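PDB 2ZQ5: sulfotransferase, which probably transfers a sulfo group from the donor 3'-phosphoadenosine-5'-phosphosulfate to an acceptor molecule, as other members of the sulfotransferase family do. Local coordinates for residues 30-33 and 34-37; 202-205 and 206-209; 213-216 and 217-220; 325-328 and 329-333. All blocks are in the same frame, centred on the assembly; numbering follows the deposited sequence.

Contact 1 of 4, residues 30-33 and 34-37; sequences GTDD and DNYR
Asp32 reaches the ring of Tyr36 obliquely, its OD1 3.2 Å from CD2, while Arg37 lays its CG on one face of that ring, toward the rim. Arg37 then runs on extended, and one face of its guanidinium meets the Tyr36 hydroxyl, again off centre; the carboxylate plane of Asp32 and this guanidinium stand 68° apart, without a salt bridge. Tyr36 also takes a cation-pi contact from Arg72, and its OH bonds to His17, pinning ring and hydroxyl alike. With CG anti to the backbone N (chi1 -177°), Asp32 swings its carboxylate over the start of the helix. There OD1 accepts from Arg37 N at 3.1 Å, nearly straight at 173°, on the syn side but tilted out of the carboxylate plane. OD2 shares a water with Asn35 OD1, the water donating to both, and Asn35 ND2 bonds to Glu38 OE1. Asn35 N donates to Asp32 O at 3.1 Å, closing the turn. Asn35 has positive phi, a conformation asparagine tolerates better than most residues. Asp34, buried, turns the other way to Arg72 and Ser181. An acid suits the place of Asp32 because the amides of a first helical turn lack acceptors within the helix. The whole is a type I beta turn, Asp32 to Asn35, leading into the N terminus of helix 36-50, with Asn35 in the N-cap position, though without a side-chain capping bond.

Contact 2 of 4, residues 202-205 and 206-209; sequences RQDW and TPSY
Asp204 and Thr206 cross at a slant, and the meeting of the two makes an Asx turn that caps the N terminus of helix 206-219. A chi1 of 166° turns the Asp204 carboxylate away from its own amide and brings OD1 forward over the turn. This one oxygen takes two bonds: the Thr206 hydroxyl donates to its syn lone pair, OG1 to OD1 2.7 Å, and Thr206 N reaches the same OD1 at 3.1 Å from above the carboxylate plane. Threonine suits the place because its OG1 sits beside its own backbone N, so hydroxyl and amide can converge on a single acceptor. A carboxylate there would also be favoured, probably, by the positive end of the helix dipole. Pro207 stands at about a right angle to Asp204, with CD 3.5 Å from Asp204 OD2; in a first helical turn, a residue without an amide hydrogen costs no bond. The aromatic pair lies on the buried side. Trp205 and Tyr209 cross obliquely, and the CE3 corner of the indole comes to the edge of the phenol ring, in its plane, CE3 to Tyr209 CE1 3.8 Å. Both rings pack against Ala238 and helix 239-245, and the Tyr209 hydroxyl bonds to Ser234. The backbone joins the same two residues: Tyr209 N donates to Trp205 O at 3.0 Å, and that oxygen also lies near the plane of the Tyr209 ring, 3.5 Å from CD1.

Contact 3 of 4, residues 213-216 and 217-220; sequences RRNL and QLIG
Arg213, Arg214, Asn215 and Leu216 each offer a carbonyl to the amide four residues on, closing the last turns of an alpha-helix. Gln217 N to Arg213 O is 2.9 Å, Ile219 N to Asn215 O is equally short and nearly straight (173°), and Gly220 N still bonds to Leu216 O at 2.8 Å although Gly220 itself leaves helical geometry. Among the polar side chains, the Gln217 amide carbon lies over one face of the Arg213 guanidinium, the two planes 47° apart. Its NE2 comes within 3.6 Å of Arg213 NH1 but donates to Val88 O instead. These turns end helix 206-219, which leads into strand 227-231 of the parallel sheet in a fold of the P-loop NTPase type; Leu216 and Ile219, apolar as suits a sheet-facing side, pack on that strand through Trp228. The remaining contacts are van der Waals ones. The chain of Ile219 folds back along the helix, CG1 3.2 Å from Asn215 O, its chi1 of -63° setting CG1 opposite the Ile219 carbonyl carbon. Asn215 and Leu218 run side by side toward helix 55-81, where Leu218 packs on Ala78 and Trp79 and Ser75 satisfies the buried Asn215 OD1.

Contact 4 of 4, residues 325-328 and 329-333; sequences LGTV and ADIYR
Val328 is the residue most covered here, lying beside Tyr332 with both side chains pointing the same way off helix 324-334. A chi1 of 173° sets CG1 opposite the Val328 amide N, as the branch turned to the aromatic ring, and it meets Tyr332 CE1 at 3.5 Å. The backbone doubles the tie: Tyr332 N donates to Val328 O at 3.0 Å, and this oxygen also sits at the edge of the phenol ring, near its plane, 3.2 Å from CD1. Tyr332 OH bonds to Asp114. A short, apolar valine suits the place, where it packs against Tyr332 and against Leu110, Leu111 and Met347 of the flanking helices.

Ala329, next in coverage, rests its methyl over the preceding turn, CB 3.3 Å from Leu325 O, and its amide bonds to that same oxygen. So small a side chain leaves room for Leu339 to pack on it.

Thr327 contributes chiefly its carbonyl, which accepts from Ile331 N at 3.0 Å and, weakly, from Asp330 N. Ile331 CG1 also lies against this oxygen, while the Thr327 hydroxyl bonds back to Asp323 O, as helical threonines often do.

Asp330 and Arg333 form a salt bridge: NE (2.8 Å) and NH2 (3.1 Å) of Arg333 grip Asp330 OD1 side-on, both from one face of the carboxylate, whose OD2 bonds to Tyr313 of strand 312-316. The chemistry thus implies an amphipathic helix, apolar mainly toward helix 104-111, while Ile331 also packs on the strand, with the Asp330-Arg333 pair on a more exposed side, where the bridge probably helps keep Asp330 ionised.

From the N terminus, the chain first turns at contact 1, between helices 13-24 and 36-50. Much later contact 2 opens helix 206-219 and contact 3 closes it, their centres about 18 Å apart, just before strand 227-231. Contact 4 lies on helix 324-334, after the edge strand 312-316. Each joins sequence neighbours, so none closes a long loop, and the four follow in series without nesting or crossing. In space, contacts 1 and 2 touch: Asp33 O lies 3.4 Å from Pro207 CB, bringing together the starts of two helices. Contact 4 stands apart, its centre about 39 Å from that of contact 1, across the middle of the chain.

Contact 1 of 4, residues 30-33 and 34-37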
ATOM      1  N   GLY A  30     -18.804 -10.780   4.264  1.00 12.24           N
ATOM      2  CA  GLY A  30     -19.517  -9.711   3.588  1.00 13.88           C
ATOM      3  C   GLY A  30     -19.896 -10.117   2.180  1.00 15.96           C
ATOM      4  O   GLY A  30     -19.647 -11.249   1.767  1.00 18.11           O
ATOM      5  N   THR A  31     -20.511  -9.200   1.443  1.00 18.01           N
ATOM      6  CA  THR A  31     -20.904  -9.485   0.073  1.00 19.68           C
ATOM      7  C   THR A  31     -19.662  -9.458  -0.808  1.00 20.06           C
ATOM      8  O   THR A  31     -18.590  -9.035  -0.376  1.00 20.80           O
ATOM      9  CB  THR A  31     -21.901  -8.443  -0.460  1.00 21.45           C
ATOM     10  OG1 THR A  31     -21.260  -7.165  -0.532  1.00 23.70           O
ATOM     11  CG2 THR A  31     -23.113  -8.351   0.456  1.00 23.66           C
ATOM     12  N   ASP A  32     -19.816  -9.909  -2.044  1.00 19.58           N
ATOM     13  CA  ASP A  32     -18.712  -9.945  -2.991  1.00 20.08           C
ATOM     14  C   ASP A  32     -18.844  -8.771  -3.962  1.00 19.67           C
ATOM     15  O   ASP A  32     -18.555  -8.893  -5.152  1.00 20.68           O
ATOM     16  CB  ASP A  32     -18.734 -11.289  -3.732  1.00 21.19           C
ATOM     17  CG  ASP A  32     -17.569 -11.461  -4.687  1.00 22.69           C
ATOM     18  OD1 ASP A  32     -16.425 -11.141  -4.303  1.00 21.10           O
ATOM     19  OD2 ASP A  32     -17.802 -11.934  -5.820  1.00 24.60           O
ATOM     20  N   ASP A  33     -19.276  -7.626  -3.438  1.00 18.93           N
ATOM     21  CA  ASP A  33     -19.446  -6.433  -4.256  1.00 18.10           C
ATOM     22  C   ASP A  33     -18.125  -5.849  -4.738  1.00 16.30           C
ATOM     23  O   ASP A  33     -18.101  -5.063  -5.685  1.00 17.33           O
ATOM     24  CB  ASP A  33     -20.234  -5.361  -3.496  1.00 22.26           C
ATOM     25  CG  ASP A  33     -21.694  -5.729  -3.322  1.00 25.97           C
ATOM     26  OD1 ASP A  33     -22.325  -6.141  -4.318  1.00 28.30           O
ATOM     27  OD2 ASP A  33     -22.214  -5.598  -2.194  1.00 30.86           O
ATOM     28  N   ASP A  34     -17.026  -6.224  -4.089  1.00 13.02           N
ATOM     29  CA  ASP A  34     -15.724  -5.721  -4.511  1.00 11.44           C
ATOM     30  C   ASP A  34     -14.993  -6.735  -5.389  1.00 11.20           C
ATOM     31  O   ASP A  34     -13.822  -6.558  -5.726  1.00 11.21           O
ATOM     32  CB  ASP A  34     -14.873  -5.308  -3.295  1.00  9.72           C
ATOM     33  CG  ASP A  34     -14.658  -6.431  -2.300  1.00 10.90           C
ATOM     34  OD1 ASP A  34     -15.419  -7.420  -2.316  1.00 12.67           O
ATOM     35  OD2 ASP A  34     -13.722  -6.306  -1.480  1.00  8.16           O
ATOM     36  N   ASN A  35     -15.710  -7.788  -5.772  1.00  9.79           N
ATOM     37  CA  ASN A  35     -15.181  -8.830  -6.649  1.00 10.14           C
ATOM     38  C   ASN A  35     -13.904  -9.478  -6.113  1.00  8.93           C
ATOM     39  O   ASN A  35     -13.015  -9.839  -6.880  1.00 10.33           O
ATOM     40  CB  ASN A  35     -14.931  -8.232  -8.039  1.00 11.27           C
ATOM     41  CG  ASN A  35     -14.908  -9.277  -9.132  1.00 10.84           C
ATOM     42  OD1 ASN A  35     -15.712 -10.207  -9.127  1.00 13.57           O
ATOM     43  ND2 ASN A  35     -14.001  -9.117 -10.093  1.00  9.74           N
ATOM     44  N   TYR A  36     -13.827  -9.651  -4.799  1.00  8.11           N
ATOM     45  CA  TYR A  36     -12.640 -10.237  -4.190  1.00  7.80           C
ATOM     46  C   TYR A  36     -12.475 -11.725  -4.488  1.00  8.03           C
ATOM     47  O   TYR A  36     -11.353 -12.227  -4.545  1.00  8.86           O
ATOM     48  CB  TYR A  36     -12.649  -9.989  -2.672  1.00  7.85           C
ATOM     49  CG  TYR A  36     -13.346 -11.048  -1.846  1.00  6.44           C
ATOM     50  CD1 TYR A  36     -12.625 -12.105  -1.289  1.00  8.19           C
ATOM     51  CD2 TYR A  36     -14.723 -10.995  -1.623  1.00  7.15           C
ATOM     52  CE1 TYR A  36     -13.259 -13.085  -0.532  1.00  8.94           C
ATOM     53  CE2 TYR A  36     -15.365 -11.967  -0.867  1.00  8.32           C
ATOM     54  CZ  TYR A  36     -14.630 -13.008  -0.326  1.00  8.44           C
ATOM     55  OH  TYR A  36     -15.267 -13.982   0.410  1.00 11.02           O
ATOM     56  N   ARG A  37     -13.582 -12.435  -4.686  1.00  8.87           N
ATOM     57  CA  ARG A  37     -13.494 -13.859  -4.976  1.00 10.57           C
ATOM     58  C   ARG A  37     -12.814 -14.128  -6.315  1.00  9.18           C
ATOM     59  O   ARG A  37     -11.941 -14.993  -6.402  1.00 11.21           O
ATOM     60  CB  ARG A  37     -14.883 -14.499  -4.950  1.00 13.43           C
ATOM     61  CG  ARG A  37     -15.416 -14.730  -3.544  1.00 19.05           C
ATOM     62  CD  ARG A  37     -16.788 -15.382  -3.572  1.00 23.59           C
ATOM     63  NE  ARG A  37     -17.202 -15.862  -2.255  1.00 29.16           N
ATOM     64  CZ  ARG A  37     -16.596 -16.843  -1.590  1.00 30.81           C
ATOM     65  NH1 ARG A  37     -15.545 -17.456  -2.116  1.00 33.03           N
ATOM     66  NH2 ARG A  37     -17.045 -17.215  -0.399  1.00 33.37           N
TER
HETATM   67  O   HOH W   1     -15.807 -12.346  -7.324  1.00 17.40           O

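Contact 2 of 4, residues 202-205 and 206-209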
ATOM      1  N   ARG A 202      -6.966  -4.669 -16.194  1.00  9.48           N
ATOM      2  CA  ARG A 202      -8.250  -4.562 -16.889  1.00 11.05           C
ATOM      3  C   ARG A 202      -9.432  -4.359 -15.941  1.00 11.11           C
ATOM      4  O   ARG A 202     -10.569  -4.227 -16.387  1.00 12.40           O
ATOM      5  CB  ARG A 202      -8.502  -5.828 -17.722  1.00 13.40           C
ATOM      6  CG  ARG A 202      -7.565  -6.011 -18.907  1.00 16.36           C
ATOM      7  CD  ARG A 202      -7.844  -7.309 -19.658  1.00 19.13           C
ATOM      8  NE  ARG A 202      -7.078  -8.444 -19.141  1.00 20.33           N
ATOM      9  CZ  ARG A 202      -7.612  -9.514 -18.561  1.00 20.20           C
ATOM     10  NH1 ARG A 202      -8.926  -9.610 -18.411  1.00 18.57           N
ATOM     11  NH2 ARG A 202      -6.830 -10.499 -18.138  1.00 22.27           N
ATOM     12  N   GLN A 203      -9.168  -4.320 -14.638  1.00  8.01           N
ATOM     13  CA  GLN A 203     -10.241  -4.182 -13.658  1.00  8.94           C
ATOM     14  C   GLN A 203     -10.646  -2.774 -13.275  1.00  7.96           C
ATOM     15  O   GLN A 203      -9.859  -1.832 -13.360  1.00 10.02           O
ATOM     16  CB  GLN A 203      -9.874  -4.920 -12.366  1.00  7.24           C
ATOM     17  CG  GLN A 203      -9.545  -6.386 -12.546  1.00  8.49           C
ATOM     18  CD  GLN A 203     -10.601  -7.112 -13.348  1.00  9.11           C
ATOM     19  OE1 GLN A 203     -11.768  -7.182 -12.949  1.00  8.77           O
ATOM     20  NE2 GLN A 203     -10.201  -7.654 -14.492  1.00  9.14           N
ATOM     21  N   ASP A 204     -11.897  -2.651 -12.848  1.00  8.95           N
ATOM     22  CA  ASP A 204     -12.418  -1.386 -12.362  1.00  8.31           C
ATOM     23  C   ASP A 204     -12.106  -1.419 -10.866  1.00  8.36           C
ATOM     24  O   ASP A 204     -12.609  -2.275 -10.138  1.00  9.43           O
ATOM     25  CB  ASP A 204     -13.929  -1.303 -12.585  1.00 10.85           C
ATOM     26  CG  ASP A 204     -14.566  -0.174 -11.809  1.00 14.85           C
ATOM     27  OD1 ASP A 204     -13.884   0.848 -11.580  1.00 12.83           O
ATOM     28  OD2 ASP A 204     -15.752  -0.308 -11.435  1.00 19.11           O
ATOM     29  N   TRP A 205     -11.251  -0.505 -10.416  1.00  7.34           N
ATOM     30  CA  TRP A 205     -10.861  -0.456  -9.010  1.00  6.15           C
ATOM     31  C   TRP A 205     -11.886   0.217  -8.106  1.00  5.96           C
ATOM     32  O   TRP A 205     -11.740   0.192  -6.883  1.00  6.37           O
ATOM     33  CB  TRP A 205      -9.549   0.312  -8.837  1.00  7.48           C
ATOM     34  CG  TRP A 205      -8.291  -0.354  -9.313  1.00  6.80           C
ATOM     35  CD1 TRP A 205      -7.824  -0.413 -10.594  1.00 10.14           C
ATOM     36  CD2 TRP A 205      -7.270  -0.925  -8.484  1.00  6.54           C
ATOM     37  NE1 TRP A 205      -6.564  -0.971 -10.614  1.00  9.32           N
ATOM     38  CE2 TRP A 205      -6.202  -1.293  -9.332  1.00  7.25           C
ATOM     39  CE3 TRP A 205      -7.151  -1.154  -7.106  1.00  6.56           C
ATOM     40  CZ2 TRP A 205      -5.026  -1.876  -8.847  1.00  7.05           C
ATOM     41  CZ3 TRP A 205      -5.982  -1.732  -6.621  1.00  7.88           C
ATOM     42  CH2 TRP A 205      -4.933  -2.087  -7.490  1.00  7.80           C
ATOM     43  N   THR A 206     -12.918   0.816  -8.683  1.00  6.80           N
ATOM     44  CA  THR A 206     -13.887   1.533  -7.866  1.00  6.75           C
ATOM     45  C   THR A 206     -14.454   0.767  -6.671  1.00  6.97           C
ATOM     46  O   THR A 206     -14.467   1.285  -5.562  1.00  6.34           O
ATOM     47  CB  THR A 206     -15.030   2.097  -8.727  1.00  7.94           C
ATOM     48  OG1 THR A 206     -14.470   2.846  -9.815  1.00 10.59           O
ATOM     49  CG2 THR A 206     -15.898   3.037  -7.897  1.00  8.59           C
ATOM     50  N   PRO A 207     -14.917  -0.477  -6.867  1.00  6.75           N
ATOM     51  CA  PRO A 207     -15.458  -1.198  -5.711  1.00  7.05           C
ATOM     52  C   PRO A 207     -14.431  -1.351  -4.590  1.00  6.60           C
ATOM     53  O   PRO A 207     -14.772  -1.270  -3.411  1.00  6.79           O
ATOM     54  CB  PRO A 207     -15.880  -2.540  -6.304  1.00  8.19           C
ATOM     55  CG  PRO A 207     -16.236  -2.179  -7.721  1.00  8.21           C
ATOM     56  CD  PRO A 207     -15.118  -1.243  -8.108  1.00  7.56           C
ATOM     57  N   SER A 208     -13.172  -1.565  -4.962  1.00  6.35           N
ATOM     58  CA  SER A 208     -12.107  -1.713  -3.972  1.00  5.38           C
ATOM     59  C   SER A 208     -11.857  -0.400  -3.242  1.00  4.92           C
ATOM     60  O   SER A 208     -11.598  -0.395  -2.040  1.00  6.10           O
ATOM     61  CB  SER A 208     -10.812  -2.186  -4.636  1.00  7.05           C
ATOM     62  OG  SER A 208     -10.927  -3.526  -5.075  1.00  8.12           O
ATOM     63  N   TYR A 209     -11.927   0.717  -3.959  1.00  5.32           N
ATOM     64  CA  TYR A 209     -11.717   2.001  -3.302  1.00  4.93           C
ATOM     65  C   TYR A 209     -12.909   2.378  -2.434  1.00  5.48           C
ATOM     66  O   TYR A 209     -12.755   3.061  -1.425  1.00  5.51           O
ATOM     67  CB  TYR A 209     -11.399   3.095  -4.326  1.00  5.32           C
ATOM     68  CG  TYR A 209      -9.917   3.176  -4.619  1.00  5.78           C
ATOM     69  CD1 TYR A 209      -9.256   2.134  -5.272  1.00  6.43           C
ATOM     70  CD2 TYR A 209      -9.162   4.263  -4.180  1.00  6.01           C
ATOM     71  CE1 TYR A 209      -7.880   2.167  -5.476  1.00  5.35           C
ATOM     72  CE2 TYR A 209      -7.778   4.310  -4.382  1.00  5.59           C
ATOM     73  CZ  TYR A 209      -7.147   3.256  -5.028  1.00  5.23           C
ATOM     74  OH  TYR A 209      -5.785   3.277  -5.222  1.00  6.26           O
TER

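Contact 3 of 4, residues 213-216 and 217-220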
ATOM      1  N   ARG A 213     -12.644   3.375   1.471  1.00  5.81           N
ATOM      2  CA  ARG A 213     -13.300   4.504   2.127  1.00  5.76           C
ATOM      3  C   ARG A 213     -14.103   4.073   3.357  1.00  6.28           C
ATOM      4  O   ARG A 213     -14.075   4.754   4.385  1.00  5.80           O
ATOM      5  CB  ARG A 213     -14.205   5.232   1.130  1.00  7.01           C
ATOM      6  CG  ARG A 213     -14.944   6.414   1.724  1.00  7.40           C
ATOM      7  CD  ARG A 213     -15.578   7.268   0.638  1.00  9.66           C
ATOM      8  NE  ARG A 213     -16.424   8.314   1.206  1.00 13.31           N
ATOM      9  CZ  ARG A 213     -17.615   8.086   1.751  1.00 16.95           C
ATOM     10  NH1 ARG A 213     -18.099   6.852   1.796  1.00 19.45           N
ATOM     11  NH2 ARG A 213     -18.324   9.090   2.254  1.00 19.76           N
ATOM     12  N   ARG A 214     -14.818   2.955   3.256  1.00  6.42           N
ATOM     13  CA  ARG A 214     -15.587   2.454   4.392  1.00  6.36           C
ATOM     14  C   ARG A 214     -14.637   2.165   5.549  1.00  6.37           C
ATOM     15  O   ARG A 214     -14.984   2.363   6.713  1.00  7.10           O
ATOM     16  CB  ARG A 214     -16.350   1.179   4.021  1.00  8.45           C
ATOM     17  CG  ARG A 214     -17.495   1.381   3.042  1.00 16.18           C
ATOM     18  CD  ARG A 214     -18.335   0.114   2.947  1.00 21.04           C
ATOM     19  NE  ARG A 214     -18.846  -0.279   4.258  1.00 25.73           N
ATOM     20  CZ  ARG A 214     -19.538  -1.389   4.495  1.00 28.58           C
ATOM     21  NH1 ARG A 214     -19.811  -2.231   3.506  1.00 30.39           N
ATOM     22  NH2 ARG A 214     -19.961  -1.659   5.723  1.00 29.50           N
ATOM     23  N   ASN A 215     -13.435   1.691   5.233  1.00  6.46           N
ATOM     24  CA  ASN A 215     -12.462   1.417   6.279  1.00  6.59           C
ATOM     25  C   ASN A 215     -11.909   2.708   6.882  1.00  6.97           C
ATOM     26  O   ASN A 215     -11.624   2.757   8.078  1.00  6.89           O
ATOM     27  CB  ASN A 215     -11.339   0.521   5.753  1.00  6.40           C
ATOM     28  CG  ASN A 215     -11.646  -0.951   5.953  1.00  7.87           C
ATOM     29  OD1 ASN A 215     -12.001  -1.369   7.058  1.00  8.20           O
ATOM     30  ND2 ASN A 215     -11.514  -1.745   4.895  1.00  7.87           N
ATOM     31  N   LEU A 216     -11.759   3.758   6.073  1.00  6.52           N
ATOM     32  CA  LEU A 216     -11.284   5.030   6.614  1.00  6.21           C
ATOM     33  C   LEU A 216     -12.358   5.603   7.541  1.00  7.26           C
ATOM     34  O   LEU A 216     -12.043   6.179   8.581  1.00  7.58           O
ATOM     35  CB  LEU A 216     -10.978   6.036   5.497  1.00  7.54           C
ATOM     36  CG  LEU A 216      -9.838   5.699   4.531  1.00  6.50           C
ATOM     37  CD1 LEU A 216      -9.460   6.959   3.761  1.00  7.70           C
ATOM     38  CD2 LEU A 216      -8.624   5.180   5.290  1.00  8.28           C
ATOM     39  N   GLN A 217     -13.624   5.451   7.156  1.00  6.48           N
ATOM     40  CA  GLN A 217     -14.738   5.935   7.973  1.00  7.13           C
ATOM     41  C   GLN A 217     -14.731   5.242   9.332  1.00  7.91           C
ATOM     42  O   GLN A 217     -14.964   5.872  10.364  1.00  6.90           O
ATOM     43  CB  GLN A 217     -16.079   5.646   7.294  1.00  8.26           C
ATOM     44  CG  GLN A 217     -16.388   6.486   6.072  1.00  7.77           C
ATOM     45  CD  GLN A 217     -17.721   6.104   5.456  1.00 10.26           C
ATOM     46  OE1 GLN A 217     -17.944   4.948   5.097  1.00 10.51           O
ATOM     47  NE2 GLN A 217     -18.619   7.076   5.337  1.00 10.62           N
ATOM     48  N   LEU A 218     -14.480   3.937   9.319  1.00  6.45           N
ATOM     49  CA  LEU A 218     -14.442   3.137  10.537  1.00  7.32           C
ATOM     50  C   LEU A 218     -13.255   3.500  11.423  1.00  6.07           C
ATOM     51  O   LEU A 218     -13.419   3.831  12.598  1.00  7.59           O
ATOM     52  CB  LEU A 218     -14.364   1.654  10.175  1.00  7.48           C
ATOM     53  CG  LEU A 218     -14.017   0.693  11.314  1.00  9.41           C
ATOM     54  CD1 LEU A 218     -15.201   0.571  12.271  1.00 12.06           C
ATOM     55  CD2 LEU A 218     -13.643  -0.661  10.728  1.00 11.84           C
ATOM     56  N   ILE A 219     -12.056   3.438  10.855  1.00  5.55           N
ATOM     57  CA  ILE A 219     -10.852   3.742  11.612  1.00  6.61           C
ATOM     58  C   ILE A 219     -10.831   5.190  12.091  1.00  7.47           C
ATOM     59  O   ILE A 219     -10.333   5.478  13.179  1.00  7.87           O
ATOM     60  CB  ILE A 219      -9.590   3.432  10.765  1.00  5.41           C
ATOM     61  CG1 ILE A 219      -9.557   1.936  10.446  1.00  7.45           C
ATOM     62  CG2 ILE A 219      -8.325   3.866  11.513  1.00  8.51           C
ATOM     63  CD1 ILE A 219      -8.502   1.541   9.429  1.00  8.23           C
ATOM     64  N   GLY A 220     -11.392   6.095  11.290  1.00  6.36           N
ATOM     65  CA  GLY A 220     -11.414   7.500  11.661  1.00  8.47           C
ATOM     66  C   GLY A 220     -12.675   7.966  12.371  1.00  8.13           C
ATOM     67  O   GLY A 220     -12.908   9.170  12.476  1.00  8.80           O
TER

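Contact 4 of 4, residues 325-328 and 329-333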
ATOM      1  N   LEU A 325      10.483  20.771   4.907  1.00 22.07           N
ATOM      2  CA  LEU A 325       9.481  21.727   5.366  1.00 21.13           C
ATOM      3  C   LEU A 325       9.066  22.735   4.300  1.00 20.56           C
ATOM      4  O   LEU A 325       7.900  23.117   4.224  1.00 19.45           O
ATOM      5  CB  LEU A 325       9.983  22.462   6.613  1.00 22.58           C
ATOM      6  CG  LEU A 325       9.852  21.720   7.946  1.00 24.54           C
ATOM      7  CD1 LEU A 325       8.378  21.542   8.281  1.00 26.24           C
ATOM      8  CD2 LEU A 325      10.556  20.374   7.876  1.00 24.98           C
ATOM      9  N   GLY A 326      10.017  23.170   3.481  1.00 20.01           N
ATOM     10  CA  GLY A 326       9.696  24.121   2.433  1.00 19.40           C
ATOM     11  C   GLY A 326       8.796  23.489   1.388  1.00 18.61           C
ATOM     12  O   GLY A 326       7.877  24.126   0.868  1.00 19.45           O
ATOM     13  N   THR A 327       9.068  22.226   1.077  1.00 18.01           N
ATOM     14  CA  THR A 327       8.275  21.495   0.097  1.00 17.88           C
ATOM     15  C   THR A 327       6.856  21.310   0.624  1.00 15.97           C
ATOM     16  O   THR A 327       5.885  21.546  -0.091  1.00 15.52           O
ATOM     17  CB  THR A 327       8.888  20.113  -0.188  1.00 17.95           C
ATOM     18  OG1 THR A 327      10.210  20.279  -0.713  1.00 20.24           O
ATOM     19  CG2 THR A 327       8.040  19.350  -1.197  1.00 17.05           C
ATOM     20  N   VAL A 328       6.748  20.890   1.881  1.00 16.18           N
ATOM     21  CA  VAL A 328       5.447  20.687   2.508  1.00 16.33           C
ATOM     22  C   VAL A 328       4.682  22.005   2.564  1.00 15.87           C
ATOM     23  O   VAL A 328       3.473  22.042   2.339  1.00 16.36           O
ATOM     24  CB  VAL A 328       5.596  20.138   3.941  1.00 16.66           C
ATOM     25  CG1 VAL A 328       4.237  20.094   4.631  1.00 17.58           C
ATOM     26  CG2 VAL A 328       6.210  18.750   3.899  1.00 18.75           C
ATOM     27  N   ALA A 329       5.392  23.088   2.864  1.00 17.32           N
ATOM     28  CA  ALA A 329       4.764  24.399   2.938  1.00 17.33           C
ATOM     29  C   ALA A 329       4.167  24.773   1.588  1.00 16.22           C
ATOM     30  O   ALA A 329       3.097  25.376   1.524  1.00 17.07           O
ATOM     31  CB  ALA A 329       5.783  25.449   3.370  1.00 16.61           C
ATOM     32  N   ASP A 330       4.854  24.408   0.509  1.00 17.11           N
ATOM     33  CA  ASP A 330       4.364  24.726  -0.825  1.00 16.66           C
ATOM     34  C   ASP A 330       3.171  23.847  -1.192  1.00 14.88           C
ATOM     35  O   ASP A 330       2.286  24.271  -1.930  1.00 14.46           O
ATOM     36  CB  ASP A 330       5.477  24.565  -1.863  1.00 19.12           C
ATOM     37  CG  ASP A 330       5.189  25.329  -3.141  1.00 21.24           C
ATOM     38  OD1 ASP A 330       5.026  26.564  -3.066  1.00 23.32           O
ATOM     39  OD2 ASP A 330       5.121  24.702  -4.219  1.00 22.15           O
ATOM     40  N   ILE A 331       3.153  22.621  -0.680  1.00 13.86           N
ATOM     41  CA  ILE A 331       2.043  21.711  -0.940  1.00 13.44           C
ATOM     42  C   ILE A 331       0.790  22.287  -0.283  1.00 12.23           C
ATOM     43  O   ILE A 331      -0.279  22.333  -0.894  1.00 11.74           O
ATOM     44  CB  ILE A 331       2.332  20.303  -0.376  1.00 11.58           C
ATOM     45  CG1 ILE A 331       3.420  19.631  -1.218  1.00 12.64           C
ATOM     46  CG2 ILE A 331       1.059  19.459  -0.374  1.00 12.91           C
ATOM     47  CD1 ILE A 331       3.907  18.313  -0.661  1.00 11.68           C
ATOM     48  N   TYR A 332       0.926  22.732   0.964  1.00 13.31           N
ATOM     49  CA  TYR A 332      -0.201  23.327   1.675  1.00 13.36           C
ATOM     50  C   TYR A 332      -0.676  24.579   0.942  1.00 14.08           C
ATOM     51  O   TYR A 332      -1.875  24.792   0.770  1.00 13.78           O
ATOM     52  CB  TYR A 332       0.196  23.698   3.106  1.00 13.48           C
ATOM     53  CG  TYR A 332       0.062  22.575   4.114  1.00 12.97           C
ATOM     54  CD1 TYR A 332       0.817  21.408   3.999  1.00 13.43           C
ATOM     55  CD2 TYR A 332      -0.805  22.693   5.200  1.00 12.47           C
ATOM     56  CE1 TYR A 332       0.715  20.388   4.946  1.00 12.94           C
ATOM     57  CE2 TYR A 332      -0.915  21.682   6.150  1.00 12.84           C
ATOM     58  CZ  TYR A 332      -0.152  20.533   6.018  1.00 12.83           C
ATOM     59  OH  TYR A 332      -0.239  19.541   6.968  1.00 13.33           O
ATOM     60  N   ARG A 333       0.274  25.402   0.507  1.00 15.58           N
ATOM     61  CA  ARG A 333      -0.050  26.628  -0.212  1.00 16.55           C
ATOM     62  C   ARG A 333      -0.842  26.309  -1.474  1.00 15.25           C
ATOM     63  O   ARG A 333      -1.889  26.901  -1.730  1.00 16.45           O
ATOM     64  CB  ARG A 333       1.230  27.373  -0.599  1.00 18.39           C
ATOM     65  CG  ARG A 333       0.984  28.653  -1.391  1.00 20.84           C
ATOM     66  CD  ARG A 333       2.254  29.132  -2.086  1.00 23.71           C
ATOM     67  NE  ARG A 333       2.749  28.144  -3.043  1.00 26.74           N
ATOM     68  CZ  ARG A 333       2.086  27.750  -4.127  1.00 26.72           C
ATOM     69  NH1 ARG A 333       0.894  28.262  -4.404  1.00 27.76           N
ATOM     70  NH2 ARG A 333       2.611  26.835  -4.931  1.00 29.43           N
TER